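401aa long hypothetical glucose-1-phosphate thymidylyltransferase (Sulfolobus tokodaii, PDB 2GGO) probably makes nucleotide sugars such as UDP-N-acetylglucosamine, as a bifunctional enzyme that joins a nucleotidyltransferase domain to a hexapeptide-repeat domain. Local coordinates at residues Gly361-Leu372 with Ala379-Asn390. Sequence-based numbering, arbitrary orientation.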
loop_
_atom_site.group_PDB
_atom_site.type_symbol
_atom_site.label_atom_id
_atom_site.label_comp_id
_atom_site.label_asym_id
_atom_site.label_seq_id
_atom_site.Cartn_x
_atom_site.Cartn_y
_atom_site.Cartn_z
ATOM N N GLY A 361 -8.913 11.289 2.755
ATOM C CA GLY A 361 -9.071 12.344 1.819
ATOM C C GLY A 361 -10.083 13.400 2.169
ATOM O O GLY A 361 -11.161 13.105 2.721
ATOM N N HIS A 362 -9.748 14.633 1.844
ATOM C CA HIS A 362 -10.720 15.760 1.909
ATOM C C HIS A 362 -11.141 16.103 3.317
ATOM O O HIS A 362 -12.153 16.756 3.543
ATOM C CB HIS A 362 -12.002 15.485 1.107
ATOM C CG HIS A 362 -11.752 15.179 -0.339
ATOM N ND1 HIS A 362 -11.587 16.171 -1.290
ATOM C CD2 HIS A 362 -11.663 13.996 -1.003
ATOM C CE1 HIS A 362 -11.415 15.604 -2.478
ATOM N NE2 HIS A 362 -11.372 14.291 -2.309
ATOM N N VAL A 363 -10.377 15.630 4.276
ATOM C CA VAL A 363 -10.405 16.158 5.617
ATOM C C VAL A 363 -9.996 17.613 5.802
ATOM O O VAL A 363 -9.031 18.145 5.185
ATOM C CB VAL A 363 -9.675 15.153 6.611
ATOM C CG1 VAL A 363 -9.344 15.818 7.981
ATOM C CG2 VAL A 363 -10.470 14.010 6.832
ATOM N N ARG A 364 -10.683 18.307 6.722
ATOM C CA ARG A 364 -10.301 19.711 7.037
ATOM C C ARG A 364 -10.204 19.777 8.552
ATOM O O ARG A 364 -11.121 19.393 9.196
ATOM C CB ARG A 364 -11.318 20.747 6.469
ATOM C CG ARG A 364 -10.858 22.220 6.831
ATOM C CD ARG A 364 -11.586 23.427 6.104
ATOM N NE ARG A 364 -11.190 23.647 4.688
ATOM C CZ ARG A 364 -10.115 24.341 4.243
ATOM N NH1 ARG A 364 -9.220 24.895 5.094
ATOM N NH2 ARG A 364 -9.929 24.466 2.913
ATOM N N THR A 365 -9.068 20.157 9.143
ATOM C CA THR A 365 -9.136 20.211 10.623
ATOM C C THR A 365 -9.260 21.684 10.957
ATOM O O THR A 365 -8.733 22.506 10.241
ATOM C CB THR A 365 -7.905 19.702 11.261
ATOM O OG1 THR A 365 -6.842 20.569 10.769
ATOM C CG2 THR A 365 -7.560 18.398 10.708
ATOM N N GLY A 366 -10.014 22.069 11.987
ATOM C CA GLY A 366 -9.926 23.419 12.477
ATOM C C GLY A 366 -8.593 23.852 13.027
ATOM O O GLY A 366 -7.752 22.962 13.181
ATOM N N ILE A 367 -8.319 25.159 13.185
ATOM C CA ILE A 367 -7.102 25.562 14.024
ATOM C C ILE A 367 -6.917 24.846 15.337
ATOM O O ILE A 367 -7.905 24.565 16.055
ATOM C CB ILE A 367 -6.986 27.051 14.316
ATOM C CG1 ILE A 367 -8.321 27.444 15.054
ATOM C CG2 ILE A 367 -7.026 27.744 13.060
ATOM C CD1 ILE A 367 -8.414 28.986 15.660
ATOM N N ASN A 368 -5.657 24.615 15.698
ATOM C CA ASN A 368 -5.290 24.180 17.052
ATOM C C ASN A 368 -5.904 22.889 17.420
ATOM O O ASN A 368 -6.226 22.660 18.576
ATOM C CB ASN A 368 -5.821 25.211 18.045
ATOM C CG ASN A 368 -4.897 25.450 19.126
ATOM O OD1 ASN A 368 -3.766 24.937 19.139
ATOM N ND2 ASN A 368 -5.292 26.339 20.056
ATOM N N VAL A 369 -6.172 22.101 16.407
ATOM C CA VAL A 369 -6.571 20.713 16.559
ATOM C C VAL A 369 -5.340 19.826 17.010
ATOM O O VAL A 369 -4.136 19.958 16.533
ATOM C CB VAL A 369 -7.432 20.282 15.332
ATOM C CG1 VAL A 369 -7.205 18.859 14.996
ATOM C CG2 VAL A 369 -9.132 20.317 15.698
ATOM N N THR A 370 -5.642 18.958 17.974
ATOM C CA THR A 370 -4.814 17.979 18.657
ATOM C C THR A 370 -5.331 16.559 18.283
ATOM O O THR A 370 -6.448 16.174 18.618
ATOM C CB THR A 370 -5.031 18.167 20.202
ATOM O OG1 THR A 370 -4.730 19.499 20.612
ATOM C CG2 THR A 370 -4.195 17.252 21.030
ATOM N N ILE A 371 -4.518 15.815 17.543
ATOM C CA ILE A 371 -4.722 14.378 17.177
ATOM C C ILE A 371 -3.837 13.349 17.924
ATOM O O ILE A 371 -2.647 13.406 17.864
ATOM C CB ILE A 371 -4.459 14.279 15.650
ATOM C CG1 ILE A 371 -5.349 15.350 14.985
ATOM C CG2 ILE A 371 -4.704 12.769 15.150
ATOM C CD1 ILE A 371 -5.343 15.454 13.522
ATOM N N LEU A 372 -4.437 12.381 18.690
ATOM C CA LEU A 372 -3.632 11.412 19.395
ATOM C C LEU A 372 -2.904 10.350 18.544
ATOM O O LEU A 372 -3.209 10.149 17.345
ATOM C CB LEU A 372 -4.498 10.714 20.447
ATOM C CG LEU A 372 -4.426 11.617 21.664
ATOM C CD1 LEU A 372 -5.004 13.019 21.449
ATOM C CD2 LEU A 372 -5.135 10.999 22.837
ATOM N N ALA A 379 -12.359 9.898 5.600
ATOM C CA ALA A 379 -12.408 10.884 4.530
ATOM C C ALA A 379 -13.567 11.835 4.781
ATOM O O ALA A 379 -14.539 11.433 5.358
ATOM C CB ALA A 379 -12.622 10.155 3.199
ATOM N N TYR A 380 -13.442 13.090 4.374
ATOM C CA TYR A 380 -14.532 14.102 4.479
ATOM C C TYR A 380 -14.866 14.524 5.901
ATOM O O TYR A 380 -15.877 15.237 6.149
ATOM C CB TYR A 380 -15.834 13.626 3.766
ATOM C CG TYR A 380 -15.632 13.535 2.277
ATOM C CD1 TYR A 380 -15.523 14.682 1.520
ATOM C CD2 TYR A 380 -15.497 12.306 1.631
ATOM C CE1 TYR A 380 -15.320 14.643 0.170
ATOM C CE2 TYR A 380 -15.272 12.254 0.215
ATOM C CZ TYR A 380 -15.163 13.436 -0.471
ATOM O OH TYR A 380 -14.969 13.426 -1.811
ATOM N N ALA A 381 -14.077 14.072 6.852
ATOM C CA ALA A 381 -14.387 14.410 8.285
ATOM C C ALA A 381 -14.123 15.914 8.552
ATOM O O ALA A 381 -13.358 16.562 7.890
ATOM C CB ALA A 381 -13.599 13.577 9.224
ATOM N N ARG A 382 -14.831 16.476 9.529
ATOM C CA ARG A 382 -14.596 17.854 9.925
ATOM C C ARG A 382 -14.393 17.856 11.425
ATOM O O ARG A 382 -15.224 17.342 12.213
ATOM C CB ARG A 382 -15.758 18.768 9.520
ATOM C CG ARG A 382 -15.901 19.022 8.020
ATOM C CD ARG A 382 -14.612 19.734 7.519
ATOM N NE ARG A 382 -14.591 20.218 6.115
ATOM C CZ ARG A 382 -14.253 19.471 5.042
ATOM N NH1 ARG A 382 -13.943 18.170 5.178
ATOM N NH2 ARG A 382 -14.245 20.024 3.819
ATOM N N ILE A 383 -13.260 18.396 11.808
ATOM C CA ILE A 383 -12.781 18.516 13.186
ATOM C C ILE A 383 -12.807 19.974 13.644
ATOM O O ILE A 383 -12.026 20.860 13.188
ATOM C CB ILE A 383 -11.357 17.954 13.377
ATOM C CG1 ILE A 383 -11.113 16.592 12.636
ATOM C CG2 ILE A 383 -11.028 17.850 14.911
ATOM C CD1 ILE A 383 -12.092 15.394 13.106
ATOM N N TYR A 384 -13.660 20.154 14.623
ATOM C CA TYR A 384 -13.928 21.473 15.239
ATOM C C TYR A 384 -12.649 22.048 15.806
ATOM O O TYR A 384 -11.844 21.316 16.330
ATOM C CB TYR A 384 -14.979 21.332 16.328
ATOM C CG TYR A 384 -15.622 22.650 16.782
ATOM C CD1 TYR A 384 -16.398 23.407 15.932
ATOM C CD2 TYR A 384 -15.422 23.138 18.077
ATOM C CE1 TYR A 384 -16.951 24.618 16.360
ATOM C CE2 TYR A 384 -15.957 24.356 18.505
ATOM C CZ TYR A 384 -16.729 25.084 17.640
ATOM O OH TYR A 384 -17.297 26.316 18.011
ATOM N N PRO A 385 -12.433 23.363 15.620
ATOM C CA PRO A 385 -11.291 24.103 16.086
ATOM C C PRO A 385 -10.987 23.768 17.545
ATOM O O PRO A 385 -11.878 23.775 18.415
ATOM C CB PRO A 385 -11.812 25.515 16.019
ATOM C CG PRO A 385 -12.571 25.530 14.752
ATOM C CD PRO A 385 -13.379 24.266 14.921
ATOM N N GLY A 386 -9.712 23.574 17.858
ATOM C CA GLY A 386 -9.372 23.214 19.251
ATOM C C GLY A 386 -9.723 21.819 19.732
ATOM O O GLY A 386 -9.425 21.513 20.862
ATOM N N ALA A 387 -10.325 20.928 18.914
ATOM C CA ALA A 387 -10.827 19.636 19.480
ATOM C C ALA A 387 -9.648 18.689 19.749
ATOM O O ALA A 387 -8.626 18.803 19.125
ATOM C CB ALA A 387 -11.849 18.972 18.545
ATOM N N VAL A 388 -9.789 17.706 20.657
ATOM C CA VAL A 388 -8.732 16.755 20.873
ATOM C C VAL A 388 -9.243 15.447 20.322
ATOM O O VAL A 388 -10.221 14.861 20.854
ATOM C CB VAL A 388 -8.437 16.592 22.437
ATOM C CG1 VAL A 388 -7.468 15.400 22.743
ATOM C CG2 VAL A 388 -8.108 18.047 23.087
ATOM N N VAL A 389 -8.741 15.019 19.196
ATOM C CA VAL A 389 -9.206 13.756 18.628
ATOM C C VAL A 389 -8.594 12.517 19.280
ATOM O O VAL A 389 -7.486 12.127 18.957
ATOM C CB VAL A 389 -8.915 13.748 17.119
ATOM C CG1 VAL A 389 -9.892 12.830 16.397
ATOM C CG2 VAL A 389 -9.170 15.160 16.554
ATOM N N ASN A 390 -9.308 11.948 20.262
ATOM C CA ASN A 390 -8.765 10.914 21.085
ATOM C C ASN A 390 -9.443 9.566 20.747
ATOM O O ASN A 390 -9.260 8.591 21.478
ATOM C CB ASN A 390 -9.058 11.233 22.568
ATOM C CG ASN A 390 -10.513 11.540 22.800
ATOM O OD1 ASN A 390 -11.367 11.314 21.943
ATOM N ND2 ASN A 390 -10.811 12.113 23.964
HETATM O O HOH W 1 -6.674 20.865 21.648
#
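Thr370 and Val388, like Ile371 and Val389, pair as parallel strand neighbours, and backbone bonds run in succession along both segments. Tyr380 N gives to Gly361 O, Gly366 N to Ile383 O, Gly386 N to Ile367 O, Val389 N to Thr370 O (2.6 Å) and Leu372 N to Val389 O (3.1 Å); Arg364 N reaches Ala381 O only weakly. Beside the type II turns Gly366-Val369 and Tyr384-Ala387, one lying over the other, a water links Thr370 OG1, just past the first turn, to Gly386 O in the second. On the outer surface the rings of His362 and Tyr380 are almost parallel (1°) but slid apart, centroids 4.8 Å from each other, which puts His362 CB over the tyrosine face and Tyr380 OH above the rim of the imidazole. An alanine in place of His362 would keep that CB but would probably uncover the phenol end of Tyr380, leaving the ring freer to turn. Arg382, bent at chi2 (-62°), folds back along the neighbouring coil: NH1 donates to His362 O (2.8 Å) in the carbonyl plane and also to Ala381 O, of the residue just before it, from above the plane of that carbonyl. These two bonds hold the guanidinium with one face against Arg364 CB, 3.3 Å from Arg382 NE, while the Arg364 chain leads away. Inside, Val363 CG2 meets Ala381 CB, Ile371 CG1 meets Val389 CG2 (4.1 Å), and Val369 CG2 lies against Ile383 CG2 and Ala387 CB; Ile377 adds to this interior beside Val363, Ile371 and Val389. Equivalent positions stacked rung on rung, aliphatic residues inward and short parallel strands joined by turns, are the hallmark of the left-handed parallel beta-helix of hexapeptide-repeat transferases, here in its last coils, which strand 398-399 continues.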